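Local coordinates for holo-[acyl-carrier-protein] synthase (Thermotoga maritima, PDB 5XUM) that is an AcpS-type member of the 4'-phosphopantetheinyl transferase superfamily, with three chains in its assembly, at residues 122-127 with 135-140; 113-118 with 159-164; 82-87 with 144-149; 86-91 with 105-110. All coordinates share one frame; numbering follows the deposited sequence.

Interaction 1 (122-127 with 135-140)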
# COMPACT_ATOMS: atom_id res chain seq x y z
N PHE A 122 5.61 -30.70 -19.60
CA PHE A 122 4.25 -30.15 -19.74
C PHE A 122 4.21 -28.66 -19.38
O PHE A 122 3.58 -27.87 -20.08
CB PHE A 122 3.27 -30.93 -18.86
CG PHE A 122 1.87 -30.37 -18.84
CD1 PHE A 122 0.91 -30.84 -19.73
CD2 PHE A 122 1.52 -29.38 -17.92
CE1 PHE A 122 -0.38 -30.33 -19.70
CE2 PHE A 122 0.23 -28.87 -17.90
CZ PHE A 122 -0.72 -29.34 -18.79
N LEU A 123 4.88 -28.30 -18.29
CA LEU A 123 4.86 -26.94 -17.77
C LEU A 123 5.70 -25.96 -18.59
O LEU A 123 5.28 -24.83 -18.81
CB LEU A 123 5.30 -26.91 -16.30
CG LEU A 123 4.45 -27.69 -15.28
CD1 LEU A 123 5.15 -27.72 -13.93
CD2 LEU A 123 3.04 -27.13 -15.14
N ARG A 124 6.86 -26.42 -19.06
CA ARG A 124 7.78 -25.57 -19.84
C ARG A 124 7.25 -25.19 -21.22
O ARG A 124 7.65 -24.17 -21.78
CB ARG A 124 9.16 -26.22 -19.96
CG ARG A 124 9.94 -26.24 -18.65
CD ARG A 124 11.41 -26.57 -18.87
NE ARG A 124 12.09 -26.86 -17.61
CZ ARG A 124 12.64 -25.94 -16.81
NH1 ARG A 124 13.23 -26.32 -15.68
NH2 ARG A 124 12.60 -24.65 -17.13
N LYS A 125 6.36 -26.03 -21.76
CA LYS A 125 5.68 -25.74 -23.03
C LYS A 125 4.71 -24.57 -22.88
O LYS A 125 4.51 -23.80 -23.82
CB LYS A 125 4.90 -26.96 -23.52
CG LYS A 125 5.75 -28.13 -24.01
CD LYS A 125 4.86 -29.33 -24.27
CE LYS A 125 5.66 -30.62 -24.34
NZ LYS A 125 4.78 -31.80 -24.57
N ARG A 126 4.11 -24.46 -21.70
CA ARG A 126 3.02 -23.52 -21.46
C ARG A 126 3.44 -22.30 -20.65
O ARG A 126 2.96 -21.19 -20.90
CB ARG A 126 1.85 -24.24 -20.79
CG ARG A 126 1.18 -25.27 -21.68
CD ARG A 126 0.42 -26.32 -20.87
NE ARG A 126 -0.27 -27.28 -21.73
CZ ARG A 126 0.30 -28.34 -22.29
NH1 ARG A 126 -0.42 -29.15 -23.05
NH2 ARG A 126 1.59 -28.61 -22.10
N PHE A 127 4.34 -22.50 -19.68
CA PHE A 127 4.72 -21.44 -18.75
C PHE A 127 6.21 -21.20 -18.67
O PHE A 127 7.02 -22.07 -18.99
CB PHE A 127 4.20 -21.75 -17.34
CG PHE A 127 2.74 -22.08 -17.28
CD1 PHE A 127 1.78 -21.10 -17.50
CD2 PHE A 127 2.32 -23.38 -17.01
CE1 PHE A 127 0.43 -21.41 -17.45
CE2 PHE A 127 0.98 -23.70 -16.96
CZ PHE A 127 0.03 -22.71 -17.18
N GLU A 135 7.83 -28.09 -2.54
CA GLU A 135 6.40 -27.93 -2.80
C GLU A 135 6.04 -28.16 -4.27
O GLU A 135 4.94 -28.62 -4.58
CB GLU A 135 5.91 -26.55 -2.34
CG GLU A 135 5.92 -26.33 -0.84
CD GLU A 135 7.19 -25.67 -0.34
OE1 GLU A 135 8.29 -26.22 -0.57
OE2 GLU A 135 7.09 -24.59 0.29
N GLY A 136 6.97 -27.82 -5.17
CA GLY A 136 6.77 -28.03 -6.60
C GLY A 136 7.54 -27.06 -7.48
O GLY A 136 8.59 -26.55 -7.08
N TRP A 137 7.03 -26.82 -8.68
CA TRP A 137 7.63 -25.89 -9.63
C TRP A 137 7.07 -24.50 -9.45
O TRP A 137 5.86 -24.33 -9.34
CB TRP A 137 7.40 -26.35 -11.06
CG TRP A 137 8.05 -27.67 -11.39
CD1 TRP A 137 7.47 -28.94 -11.40
CD2 TRP A 137 9.45 -27.90 -11.79
NE1 TRP A 137 8.38 -29.90 -11.75
CE2 TRP A 137 9.59 -29.35 -12.00
CE3 TRP A 137 10.56 -27.09 -11.97
CZ2 TRP A 137 10.79 -29.93 -12.38
CZ3 TRP A 137 11.77 -27.68 -12.36
CH2 TRP A 137 11.88 -29.07 -12.56
N GLU A 138 7.96 -23.51 -9.42
CA GLU A 138 7.54 -22.11 -9.40
C GLU A 138 7.43 -21.60 -10.83
O GLU A 138 8.39 -21.66 -11.60
CB GLU A 138 8.51 -21.24 -8.59
CG GLU A 138 8.01 -19.82 -8.35
CD GLU A 138 9.04 -18.90 -7.71
OE1 GLU A 138 8.75 -17.69 -7.61
OE2 GLU A 138 10.12 -19.37 -7.30
N ILE A 139 6.25 -21.10 -11.19
CA ILE A 139 6.00 -20.59 -12.53
C ILE A 139 5.55 -19.13 -12.50
O ILE A 139 5.06 -18.64 -11.48
CB ILE A 139 4.94 -21.43 -13.29
CG1 ILE A 139 3.58 -21.41 -12.56
CG2 ILE A 139 5.43 -22.86 -13.50
CD1 ILE A 139 2.40 -21.80 -13.43
N GLU A 140 5.76 -18.43 -13.61
CA GLU A 140 5.15 -17.13 -13.82
C GLU A 140 3.98 -17.28 -14.79
O GLU A 140 4.13 -17.83 -15.88
CB GLU A 140 6.17 -16.11 -14.35
CG GLU A 140 5.58 -14.83 -14.95
CD GLU A 140 4.69 -14.03 -13.99
OE1 GLU A 140 4.69 -14.29 -12.77
OE2 GLU A 140 3.99 -13.11 -14.47
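L123 reaches from helix 120-126 onto the indole of W137, its CD1 methyl lying 3.6 Å from W137 CD1 and also near W137 CG and CB, so that one branch of the leucine meets the five-membered end of the ring. At the six-membered end R124 arrives with an extended chain and leaves NH1 3.9 Å from W137 CZ3. The guanidinium stands steeply against the indole, the planes 76° apart, so this is no flat stack; its NE is held instead by a salt bridge to E120. The second apolar cluster lies one turn on, where I139 sets CD1 over a face of the F127 ring in a CH-pi contact, 4.0 Å from the centroid and 16° off the normal. CB of R126 packs on the other face of that ring. F127 turns CG anti to its carbonyl carbon (chi1 -52°), which sets one face of the ring against I139 CD1, while its backbone N bonds to L123 O at 2.7 Å. Packing is thus the chief tie between these parts. Strand 137-140 lies between strands 128-132 and 114-117; L123 touches L152 and F127 touches L148, which brings helix 145-154 against the same cluster.

Interaction 2 (113-118 with 159-164)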
# COMPACT_ATOMS: atom_id res chain seq x y z
N ASP A 113 5.92 -16.78 -7.77
CA ASP A 113 5.21 -17.10 -6.51
C ASP A 113 3.92 -17.89 -6.72
O ASP A 113 3.00 -17.83 -5.91
CB ASP A 113 4.96 -15.83 -5.67
CG ASP A 113 6.00 -15.64 -4.58
OD1 ASP A 113 6.31 -16.61 -3.86
OD2 ASP A 113 6.49 -14.50 -4.43
N ILE A 114 3.89 -18.65 -7.81
CA ILE A 114 2.80 -19.58 -8.09
C ILE A 114 3.43 -20.97 -8.18
O ILE A 114 4.26 -21.23 -9.04
CB ILE A 114 2.06 -19.20 -9.39
CG1 ILE A 114 1.35 -17.85 -9.22
CG2 ILE A 114 1.06 -20.28 -9.79
CD1 ILE A 114 1.24 -17.04 -10.49
N ILE A 115 3.03 -21.85 -7.26
CA ILE A 115 3.64 -23.18 -7.14
C ILE A 115 2.72 -24.24 -7.73
O ILE A 115 1.55 -24.34 -7.37
CB ILE A 115 4.00 -23.53 -5.67
CG1 ILE A 115 4.71 -22.36 -4.97
CG2 ILE A 115 4.83 -24.81 -5.61
CD1 ILE A 115 6.03 -21.92 -5.57
N VAL A 116 3.27 -25.03 -8.65
CA VAL A 116 2.53 -26.07 -9.37
C VAL A 116 3.32 -27.38 -9.37
O VAL A 116 4.52 -27.40 -9.64
CB VAL A 116 2.24 -25.64 -10.83
CG1 VAL A 116 1.59 -26.78 -11.62
CG2 VAL A 116 1.36 -24.41 -10.88
N GLU A 117 2.63 -28.49 -9.07
CA GLU A 117 3.24 -29.82 -9.12
C GLU A 117 2.80 -30.56 -10.38
O GLU A 117 1.60 -30.66 -10.67
CB GLU A 117 2.89 -30.62 -7.86
CG GLU A 117 3.56 -31.99 -7.76
CD GLU A 117 5.04 -31.91 -7.42
OE1 GLU A 117 5.41 -32.29 -6.29
OE2 GLU A 117 5.84 -31.48 -8.28
N GLY A 118 3.77 -31.08 -11.13
CA GLY A 118 3.49 -31.84 -12.35
C GLY A 118 4.72 -32.11 -13.21
O GLY A 118 5.85 -31.89 -12.78
N LEU A 159 -2.27 -27.34 -8.76
CA LEU A 159 -1.92 -26.03 -8.21
C LEU A 159 -1.68 -26.17 -6.70
O LEU A 159 -2.59 -26.52 -5.96
CB LEU A 159 -3.01 -25.00 -8.50
CG LEU A 159 -2.92 -23.61 -7.84
CD1 LEU A 159 -1.66 -22.85 -8.24
CD2 LEU A 159 -4.16 -22.80 -8.16
N VAL A 160 -0.45 -25.90 -6.28
CA VAL A 160 -0.06 -26.05 -4.87
C VAL A 160 -0.32 -24.75 -4.11
O VAL A 160 -1.01 -24.75 -3.09
CB VAL A 160 1.42 -26.48 -4.72
CG1 VAL A 160 1.78 -26.67 -3.25
CG2 VAL A 160 1.68 -27.77 -5.50
N ARG A 161 0.24 -23.65 -4.60
CA ARG A 161 0.06 -22.34 -3.97
C ARG A 161 -0.04 -21.24 -5.02
O ARG A 161 0.71 -21.23 -6.00
CB ARG A 161 1.22 -22.05 -3.00
CG ARG A 161 1.01 -20.84 -2.11
CD ARG A 161 2.13 -20.65 -1.10
NE ARG A 161 3.47 -20.63 -1.71
CZ ARG A 161 4.04 -19.56 -2.25
NH1 ARG A 161 3.41 -18.39 -2.29
NH2 ARG A 161 5.26 -19.66 -2.77
N TYR A 162 -0.98 -20.32 -4.82
CA TYR A 162 -1.13 -19.15 -5.67
C TYR A 162 -0.86 -17.90 -4.83
O TYR A 162 -1.79 -17.32 -4.25
CB TYR A 162 -2.54 -19.12 -6.25
CG TYR A 162 -2.72 -18.22 -7.45
CD1 TYR A 162 -2.60 -18.72 -8.74
CD2 TYR A 162 -3.03 -16.86 -7.30
CE1 TYR A 162 -2.77 -17.91 -9.85
CE2 TYR A 162 -3.20 -16.04 -8.40
CZ TYR A 162 -3.06 -16.57 -9.67
OH TYR A 162 -3.23 -15.76 -10.77
N GLY A 163 0.41 -17.51 -4.74
CA GLY A 163 0.82 -16.38 -3.90
C GLY A 163 0.43 -16.60 -2.45
O GLY A 163 0.78 -17.62 -1.87
N ASN A 164 -0.30 -15.64 -1.87
CA ASN A 164 -0.85 -15.81 -0.51
C ASN A 164 -2.39 -15.91 -0.50
O ASN A 164 -3.02 -15.79 0.55
CB ASN A 164 -0.35 -14.70 0.43
CG ASN A 164 -1.06 -13.37 0.22
OD1 ASN A 164 -1.75 -13.16 -0.78
ND2 ASN A 164 -0.90 -12.46 1.18
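Strands 114-117 and 159-162 run antiparallel, their axes 4.5 Å apart at closest approach and their directions 177° apart. I114 and Y162 form a non-hydrogen-bonded pair and I115 and R161 a hydrogen-bonded one, after which the register slips by a residue at a classic beta bulge, with V160 and R161 both facing I115. I115 O consequently accepts two N-H groups from the same face of its plane, V160 N at 2.8 Å and R161 N at 3.1 Å, while I115 N gives a bond to R161 O. G163 N binds D113 O at 2.9 Å. On one face of the sheet I114 CG1 lies over the ring of Y162, 4.1 Å from CD1, and L159 CD1 fills in beside I114 CG2 and V116 CG2. On the other, the R161 chain bends at chi3 (53°) and brings NH2 alongside I115 CG1. There NH2 makes a weak, long salt bridge to D113 OD1, 3.4 Å, with the oxygen at the guanidinium edge and the two planes 70° apart. R161 NH1 donates to G163 O at 2.8 Å, above the carbonyl plane. The arginine thus links D113, before one strand, to G163, after the other, and its shorter bond to a neutral carbonyl probably orients it most.

Interaction 3 (82-87 with 144-149)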
# COMPACT_ATOMS: atom_id res chain seq x y z
N HIS A 82 -13.57 -17.50 -4.22
CA HIS A 82 -14.38 -18.60 -4.77
C HIS A 82 -14.72 -18.32 -6.20
O HIS A 82 -15.53 -19.02 -6.81
CB HIS A 82 -15.64 -18.80 -3.94
CG HIS A 82 -15.37 -19.27 -2.53
ND1 HIS A 82 -15.22 -20.56 -2.21
CD2 HIS A 82 -15.23 -18.55 -1.34
CE1 HIS A 82 -15.00 -20.68 -0.89
NE2 HIS A 82 -15.00 -19.45 -0.36
N LYS A 83 -14.09 -17.28 -6.75
CA LYS A 83 -14.31 -16.84 -8.12
C LYS A 83 -13.02 -16.18 -8.62
O LYS A 83 -12.15 -15.83 -7.82
CB LYS A 83 -15.48 -15.85 -8.15
CG LYS A 83 -16.19 -15.75 -9.49
CD LYS A 83 -17.46 -14.91 -9.40
CE LYS A 83 -18.67 -15.74 -8.99
NZ LYS A 83 -19.93 -14.95 -9.07
N ASP A 84 -12.90 -16.02 -9.94
CA ASP A 84 -11.80 -15.26 -10.52
C ASP A 84 -12.13 -13.77 -10.55
O ASP A 84 -13.11 -13.36 -11.18
CB ASP A 84 -11.46 -15.77 -11.92
CG ASP A 84 -10.64 -17.05 -11.90
OD1 ASP A 84 -9.95 -17.32 -10.89
OD2 ASP A 84 -10.67 -17.79 -12.91
N PHE A 85 -11.33 -12.98 -9.85
CA PHE A 85 -11.51 -11.53 -9.79
C PHE A 85 -10.42 -10.77 -10.55
O PHE A 85 -10.59 -9.59 -10.88
CB PHE A 85 -11.57 -11.04 -8.34
CG PHE A 85 -12.71 -11.63 -7.54
CD1 PHE A 85 -14.00 -11.13 -7.69
CD2 PHE A 85 -12.49 -12.66 -6.64
CE1 PHE A 85 -15.05 -11.67 -6.96
CE2 PHE A 85 -13.54 -13.20 -5.91
CZ PHE A 85 -14.82 -12.71 -6.07
N GLY A 86 -9.31 -11.45 -10.81
CA GLY A 86 -8.17 -10.85 -11.51
C GLY A 86 -6.95 -11.75 -11.45
O GLY A 86 -7.04 -12.90 -11.01
N PHE A 87 -5.80 -11.24 -11.89
CA PHE A 87 -4.57 -12.03 -11.87
C PHE A 87 -3.58 -11.63 -10.77
O PHE A 87 -2.42 -12.04 -10.79
CB PHE A 87 -3.90 -12.08 -13.26
CG PHE A 87 -3.36 -10.76 -13.73
CD1 PHE A 87 -1.99 -10.48 -13.64
CD2 PHE A 87 -4.20 -9.80 -14.29
CE1 PHE A 87 -1.49 -9.26 -14.08
CE2 PHE A 87 -3.70 -8.58 -14.73
CZ PHE A 87 -2.34 -8.31 -14.63
N PRO A 144 -5.71 -16.29 -14.04
CA PRO A 144 -6.44 -16.26 -12.77
C PRO A 144 -6.50 -17.66 -12.14
O PRO A 144 -6.47 -18.65 -12.88
CB PRO A 144 -7.83 -15.77 -13.18
CG PRO A 144 -7.62 -15.04 -14.46
CD PRO A 144 -6.54 -15.81 -15.16
N PRO A 145 -6.58 -17.74 -10.80
CA PRO A 145 -6.40 -19.01 -10.07
C PRO A 145 -7.31 -20.16 -10.49
O PRO A 145 -6.84 -21.30 -10.60
CB PRO A 145 -6.65 -18.62 -8.60
CG PRO A 145 -7.31 -17.28 -8.64
CD PRO A 145 -6.78 -16.61 -9.87
N PHE A 146 -8.59 -19.88 -10.73
CA PHE A 146 -9.53 -20.94 -11.13
C PHE A 146 -9.34 -21.38 -12.57
O PHE A 146 -9.52 -22.56 -12.89
CB PHE A 146 -10.98 -20.51 -10.87
CG PHE A 146 -11.37 -20.54 -9.42
CD1 PHE A 146 -11.83 -21.72 -8.84
CD2 PHE A 146 -11.27 -19.40 -8.64
CE1 PHE A 146 -12.18 -21.75 -7.50
CE2 PHE A 146 -11.62 -19.43 -7.30
CZ PHE A 146 -12.08 -20.60 -6.73
N THR A 147 -8.98 -20.43 -13.44
CA THR A 147 -8.62 -20.74 -14.82
C THR A 147 -7.39 -21.64 -14.85
O THR A 147 -7.37 -22.65 -15.56
CB THR A 147 -8.37 -19.46 -15.64
OG1 THR A 147 -9.52 -18.60 -15.56
CG2 THR A 147 -8.09 -19.78 -17.11
N LEU A 148 -6.38 -21.28 -14.07
CA LEU A 148 -5.16 -22.07 -13.95
C LEU A 148 -5.44 -23.45 -13.35
O LEU A 148 -4.93 -24.46 -13.85
CB LEU A 148 -4.10 -21.33 -13.12
CG LEU A 148 -2.74 -22.01 -12.89
CD1 LEU A 148 -1.98 -22.21 -14.19
CD2 LEU A 148 -1.91 -21.22 -11.89
N LYS A 149 -6.25 -23.49 -12.29
CA LYS A 149 -6.60 -24.72 -11.59
C LYS A 149 -7.30 -25.73 -12.51
O LYS A 149 -6.99 -26.93 -12.47
CB LYS A 149 -7.49 -24.40 -10.38
CG LYS A 149 -7.70 -25.54 -9.40
CD LYS A 149 -8.62 -25.11 -8.26
CE LYS A 149 -9.09 -26.30 -7.44
NZ LYS A 149 -8.00 -26.92 -6.64
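D84 plugs its carboxylate into the first turn of helix 145-154, and both oxygens are used. OD1 takes the backbone N-H of F146 on its syn lone pair at 2.9 Å, in a fairly straight bond (161°). OD2 accepts from T147 OG1 at 3.0 Å, met on the syn side but 30° out of the carboxylate plane, and more weakly from T147 N. P144, at the N-cap position, has no side-chain acceptor, and D84 of a distant loop provides it; the helix dipole would probably favour its negative charge. Packing is close here too: P144 CB lies 3.3 Å from D84 CG, and OD1 sits in the plane of the F146 ring at its edge, 3.3 Å from CD2. Beyond D84, at the partly exposed rim, the F146 ring meets backbone atoms of H82 and K83 without polar bonds, while the side chains of those two start away from the helix and find partners in E69 and D67. G86 O lies 3.7 Å from P144 CB. The loop between strands 76-81 and 90-97 is thereby tied to helix 145-154, whose P145 and F146 touch I167 of strand 166-167 and whose L148 packs on strand 158-162.

Interaction 4 (86-91 with 105-110)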
# COMPACT_ATOMS: atom_id res chain seq x y z
N GLY A 86 -9.31 -11.45 -10.81
CA GLY A 86 -8.17 -10.85 -11.51
C GLY A 86 -6.95 -11.75 -11.45
O GLY A 86 -7.04 -12.90 -11.01
N PHE A 87 -5.80 -11.24 -11.89
CA PHE A 87 -4.57 -12.03 -11.87
C PHE A 87 -3.58 -11.63 -10.77
O PHE A 87 -2.42 -12.04 -10.79
CB PHE A 87 -3.90 -12.08 -13.26
CG PHE A 87 -3.36 -10.76 -13.73
CD1 PHE A 87 -1.99 -10.48 -13.64
CD2 PHE A 87 -4.20 -9.80 -14.29
CE1 PHE A 87 -1.49 -9.26 -14.08
CE2 PHE A 87 -3.70 -8.58 -14.73
CZ PHE A 87 -2.34 -8.31 -14.63
N PHE A 88 -4.04 -10.82 -9.82
CA PHE A 88 -3.24 -10.53 -8.63
C PHE A 88 -2.99 -11.85 -7.90
O PHE A 88 -3.87 -12.70 -7.83
CB PHE A 88 -3.94 -9.51 -7.71
CG PHE A 88 -5.30 -9.94 -7.23
CD1 PHE A 88 -6.44 -9.63 -7.96
CD2 PHE A 88 -5.44 -10.66 -6.04
CE1 PHE A 88 -7.70 -10.03 -7.52
CE2 PHE A 88 -6.69 -11.07 -5.60
CZ PHE A 88 -7.82 -10.76 -6.34
N ASN A 89 -1.77 -12.03 -7.39
CA ASN A 89 -1.48 -13.24 -6.62
C ASN A 89 -1.23 -12.98 -5.14
O ASN A 89 -1.06 -13.91 -4.35
CB ASN A 89 -0.36 -14.08 -7.26
CG ASN A 89 0.93 -13.31 -7.47
OD1 ASN A 89 0.97 -12.08 -7.35
ND2 ASN A 89 1.99 -14.03 -7.79
N TYR A 90 -1.23 -11.70 -4.77
CA TYR A 90 -1.09 -11.31 -3.37
C TYR A 90 -2.18 -10.34 -2.95
O TYR A 90 -2.47 -9.36 -3.65
CB TYR A 90 0.30 -10.75 -3.08
CG TYR A 90 1.33 -11.82 -2.84
CD1 TYR A 90 1.69 -12.20 -1.55
CD2 TYR A 90 1.94 -12.48 -3.91
CE1 TYR A 90 2.62 -13.20 -1.33
CE2 TYR A 90 2.88 -13.48 -3.70
CZ TYR A 90 3.21 -13.84 -2.41
OH TYR A 90 4.14 -14.83 -2.20
N ALA A 91 -2.81 -10.64 -1.82
CA ALA A 91 -3.74 -9.73 -1.18
C ALA A 91 -3.22 -9.45 0.22
O ALA A 91 -3.20 -10.33 1.08
CB ALA A 91 -5.13 -10.33 -1.12
N VAL A 105 -7.22 -3.21 2.10
CA VAL A 105 -6.86 -4.27 1.15
C VAL A 105 -5.92 -3.69 0.10
O VAL A 105 -6.23 -2.68 -0.54
CB VAL A 105 -8.10 -4.92 0.49
CG1 VAL A 105 -7.69 -5.90 -0.61
CG2 VAL A 105 -8.97 -5.62 1.52
N VAL A 106 -4.75 -4.31 -0.05
CA VAL A 106 -3.81 -3.95 -1.11
C VAL A 106 -3.56 -5.18 -1.98
O VAL A 106 -3.07 -6.21 -1.50
CB VAL A 106 -2.48 -3.40 -0.54
CG1 VAL A 106 -1.49 -3.13 -1.68
CG2 VAL A 106 -2.71 -2.12 0.27
N LEU A 107 -3.92 -5.06 -3.26
CA LEU A 107 -3.74 -6.16 -4.20
C LEU A 107 -2.44 -5.98 -4.99
O LEU A 107 -2.15 -4.90 -5.49
CB LEU A 107 -4.95 -6.29 -5.13
CG LEU A 107 -6.32 -6.48 -4.47
CD1 LEU A 107 -7.42 -6.54 -5.52
CD2 LEU A 107 -6.37 -7.72 -3.58
N GLU A 108 -1.67 -7.06 -5.07
CA GLU A 108 -0.33 -7.02 -5.67
C GLU A 108 -0.16 -8.17 -6.66
O GLU A 108 -0.63 -9.29 -6.42
CB GLU A 108 0.73 -7.10 -4.57
CG GLU A 108 2.18 -7.08 -5.05
CD GLU A 108 3.19 -7.34 -3.94
OE1 GLU A 108 2.93 -8.19 -3.06
OE2 GLU A 108 4.26 -6.70 -3.96
N LYS A 109 0.51 -7.88 -7.77
CA LYS A 109 0.96 -8.92 -8.69
C LYS A 109 2.48 -9.02 -8.59
O LYS A 109 3.21 -8.11 -8.99
CB LYS A 109 0.50 -8.64 -10.13
CG LYS A 109 1.16 -9.50 -11.21
CD LYS A 109 0.90 -10.99 -11.01
CE LYS A 109 1.64 -11.82 -12.05
NZ LYS A 109 1.78 -13.24 -11.61
N ARG A 110 2.95 -10.13 -8.03
CA ARG A 110 4.37 -10.43 -7.97
C ARG A 110 4.74 -11.35 -9.11
O ARG A 110 3.96 -12.24 -9.48
CB ARG A 110 4.75 -11.10 -6.66
CG ARG A 110 4.72 -10.21 -5.43
CD ARG A 110 5.40 -10.94 -4.28
NE ARG A 110 5.05 -10.38 -2.97
CZ ARG A 110 5.35 -10.97 -1.82
NH1 ARG A 110 6.00 -12.13 -1.80
NH2 ARG A 110 5.00 -10.39 -0.67
O HOH W 1 -0.78 -14.08 -11.17
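The guanidinium of R110 lies flat on one face of the Y90 ring, centres 3.7 Å apart and planes at 14°, a stacked cation-pi pair. R110 turns CG anti to its carbonyl carbon (chi1 -72°) and extends from CG to NE, so CD also rides over the ring before CZ settles over the face, displaced toward the rim. NE then bonds to E108 OE1 at 3.0 Å, an ion pair within the segment that helps fix the guanidinium's rotation; OE1 also has H92 as a partner. Next to Y90, N89 holds CG between backbone N and carbonyl carbon (chi1 56°), which folds the amide back on the backbone of R110, just past strand 100-108: OD1 takes R110 N at 2.9 Å on a lone pair in the carbonyl plane, and ND2 gives a more tilted bond to R110 O. These residues lie at the open end of the hairpin formed by strands 90-97 and 100-108. Y90 and E108 form a hydrogen-bonded antiparallel pair, and N89 and Y90 both face E108 in a classic beta bulge. On the other face of the sheet, L107 CD1 lies over the F88 ring, 4.1 Å from its centroid, while CD2 meets A91 CB; helix 38-56 covers F88 and L107. K109 runs its CG past F87 CE1, and a water bridges its NZ, which also binds T141 O, to F87 O. R110 NH2 and E108 OE2 bond to the backbone of I2 of the second subunit.

Interaction 4, the first of the four to be completed along the chain, lies at the open end of the 90-97/100-108 hairpin and shares G86 and F87 with interaction 3, whose centre is about 12 Å away. The chain then enters the four-stranded sheet 128-132, 137-140, 114-117, 158-162. Interactions 1 and 2, with centres about 9 Å apart, share this sheet through neighbouring strands 137-140 and 114-117, and interaction 1 falls between the two segments of interaction 2. Helix 145-154 connects interactions 1, 2 and 3, since L148 touches both F127 and I114. N164 bonds to N89 and A91, joining interactions 2 and 4. The four-stranded sheet is thus tied to the hairpin and the loop before it.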